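Local coordinates for protein putative polyketide cyclase (Pseudomonas putida KT2440, PDB 3F7X) that is of unknown function but has a SnoaL-like fold and may, as a putative polyketide cyclase, act on a small molecule, at residues L80-V85 and E97-G102. Residues are numbered along the deposited sequence; the frame is centred on the assembly and turned at random.
Sequences LADIVV and EFTVHG. With EDO (1,2-ethanediol), chain I.
E97 and V84 form an antiparallel hydrogen-bonded pair, V84 N reaching E97 O at 2.9 Å and E97 N returning to V84 O; the E97 carboxylate extends instead to R93 and R136 of the second subunit. F98 faces the corner where 80-85 turns: D82, with positive phi (61°), and I83 together stand opposite F98 in a beta bulge that shifts the register by one. With F98 CG set between its backbone N and carbonyl carbon (chi1 47°), the ring offers one face to L80, whose CD1 sits 4.0 Å from the centroid in a CH-pi contact, while I83 CG1 packs on F98 CB. At T99 the pairing resumes, two bonds of 2.9 Å linking its N and O to A81 O and A81 N, and T99 OG1 lies 3.0 Å from D82 OD2 and also meets an ethanediol hydroxyl. V100 CG2 lies beside L80 CD2, at 3.8 Å. Cutting L80 back to an alanine would probably cost the F98 ring its CH-pi partner and V100 CG2 the methyl lying beside it. H101 NE2 shares a water with D82 OD2. In this hairpin of strands 76-87 and 93-104, strand 118-130 flanks 93-104 on its other edge, and helix 22-35 covers L80, I83 and F98 through Y30.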
loop_
_atom_site.group_PDB
_atom_site.type_symbol
_atom_site.label_atom_id
_atom_site.label_comp_id
_atom_site.label_asym_id
_atom_site.label_seq_id
_atom_site.Cartn_x
_atom_site.Cartn_y
_atom_site.Cartn_z
ATOM N N LEU A 80 -5.032 15.522 -1.124
ATOM C CA LEU A 80 -4.982 14.285 -1.874
ATOM C C LEU A 80 -5.771 14.439 -3.151
ATOM O O LEU A 80 -6.922 14.903 -3.090
ATOM C CB LEU A 80 -5.564 13.167 -1.087
ATOM C CG LEU A 80 -5.029 13.010 0.283
ATOM C CD1 LEU A 80 -5.660 11.763 0.956
ATOM C CD2 LEU A 80 -3.493 12.967 0.385
ATOM N N ALA A 81 -5.178 14.083 -4.265
ATOM C CA ALA A 81 -5.752 14.209 -5.585
ATOM C C ALA A 81 -5.897 12.847 -6.219
ATOM O O ALA A 81 -5.272 11.872 -5.786
ATOM C CB ALA A 81 -4.862 15.112 -6.452
ATOM N N ASP A 82 -6.734 12.779 -7.232
ATOM C CA ASP A 82 -6.806 11.563 -8.036
ATOM C C ASP A 82 -7.224 10.362 -7.170
ATOM O O ASP A 82 -6.697 9.277 -7.360
ATOM C CB ASP A 82 -5.442 11.274 -8.703
ATOM C CG ASP A 82 -4.784 12.501 -9.313
ATOM O OD1 ASP A 82 -5.440 13.229 -10.092
ATOM O OD2 ASP A 82 -3.576 12.688 -9.055
ATOM N N ILE A 83 -8.148 10.548 -6.223
ATOM C CA ILE A 83 -8.497 9.504 -5.289
ATOM C C ILE A 83 -9.375 8.468 -5.968
ATOM O O ILE A 83 -10.441 8.790 -6.503
ATOM C CB ILE A 83 -9.202 10.039 -4.031
ATOM C CG1 ILE A 83 -8.413 11.206 -3.382
ATOM C CG2 ILE A 83 -9.411 8.896 -3.048
ATOM C CD1 ILE A 83 -9.201 11.953 -2.325
ATOM N N VAL A 84 -8.939 7.222 -5.909
ATOM C CA VAL A 84 -9.688 6.072 -6.413
ATOM C C VAL A 84 -9.978 5.171 -5.213
ATOM O O VAL A 84 -9.048 4.712 -4.550
ATOM C CB VAL A 84 -8.891 5.332 -7.497
ATOM C CG1 VAL A 84 -9.654 4.058 -7.905
ATOM C CG2 VAL A 84 -8.611 6.228 -8.668
ATOM N N VAL A 85 -11.245 4.979 -4.936
ATOM C CA VAL A 85 -11.723 4.222 -3.800
ATOM C C VAL A 85 -12.405 2.974 -4.286
ATOM O O VAL A 85 -13.249 3.018 -5.165
ATOM C CB VAL A 85 -12.692 5.047 -2.922
ATOM C CG1 VAL A 85 -13.235 4.209 -1.761
ATOM C CG2 VAL A 85 -11.990 6.310 -2.407
ATOM N N GLU A 97 -6.236 4.643 -3.572
ATOM C CA GLU A 97 -4.975 5.102 -4.131
ATOM C C GLU A 97 -5.137 6.557 -4.553
ATOM O O GLU A 97 -6.210 6.962 -4.988
ATOM C CB GLU A 97 -4.544 4.238 -5.330
ATOM C CG GLU A 97 -3.076 4.356 -5.586
ATOM C CD GLU A 97 -2.504 3.464 -6.669
ATOM O OE1 GLU A 97 -3.266 3.095 -7.590
ATOM O OE2 GLU A 97 -1.268 3.249 -6.632
ATOM N N PHE A 98 -4.095 7.348 -4.405
ATOM C CA PHE A 98 -4.169 8.777 -4.607
ATOM C C PHE A 98 -2.779 9.370 -4.729
ATOM O O PHE A 98 -1.757 8.709 -4.497
ATOM C CB PHE A 98 -4.960 9.429 -3.456
ATOM C CG PHE A 98 -4.548 8.976 -2.092
ATOM C CD1 PHE A 98 -3.501 9.562 -1.431
ATOM C CD2 PHE A 98 -5.201 7.929 -1.497
ATOM C CE1 PHE A 98 -3.119 9.117 -0.192
ATOM C CE2 PHE A 98 -4.801 7.470 -0.262
ATOM C CZ PHE A 98 -3.766 8.053 0.391
ATOM N N THR A 99 -2.758 10.649 -5.071
ATOM C CA THR A 99 -1.523 11.429 -5.155
ATOM C C THR A 99 -1.533 12.453 -4.033
ATOM O O THR A 99 -2.456 13.264 -3.915
ATOM C CB THR A 99 -1.380 12.154 -6.493
ATOM O OG1 THR A 99 -1.444 11.191 -7.530
ATOM C CG2 THR A 99 -0.040 12.889 -6.550
ATOM N N VAL A 100 -0.510 12.405 -3.199
ATOM C CA VAL A 100 -0.313 13.368 -2.125
ATOM C C VAL A 100 0.403 14.608 -2.649
ATOM O O VAL A 100 1.479 14.505 -3.200
ATOM C CB VAL A 100 0.504 12.767 -0.975
ATOM C CG1 VAL A 100 0.690 13.798 0.132
ATOM C CG2 VAL A 100 -0.144 11.485 -0.439
ATOM N N HIS A 101 -0.232 15.759 -2.467
ATOM C CA HIS A 101 0.372 17.066 -2.691
ATOM C C HIS A 101 0.560 17.708 -1.328
ATOM O O HIS A 101 -0.408 18.006 -0.655
ATOM C CB HIS A 101 -0.525 17.964 -3.541
ATOM C CG HIS A 101 -0.716 17.458 -4.922
ATOM N ND1 HIS A 101 0.033 17.908 -5.985
ATOM C CD2 HIS A 101 -1.504 16.471 -5.400
ATOM C CE1 HIS A 101 -0.325 17.243 -7.073
ATOM N NE2 HIS A 101 -1.259 16.371 -6.744
ATOM N N GLY A 102 1.793 17.915 -0.911
ATOM C CA GLY A 102 2.043 18.367 0.455
ATOM C C GLY A 102 3.031 19.495 0.550
ATOM O O GLY A 102 3.801 19.781 -0.380
HETATM C C1 EDO I . -1.628 6.599 -8.809
HETATM O O1 EDO I . -2.166 7.214 -9.995
HETATM C C2 EDO I . -1.385 7.662 -7.753
HETATM O O2 EDO I . -2.487 8.585 -7.794
HETATM O O HOH W 1 -2.279 14.998 -8.899
#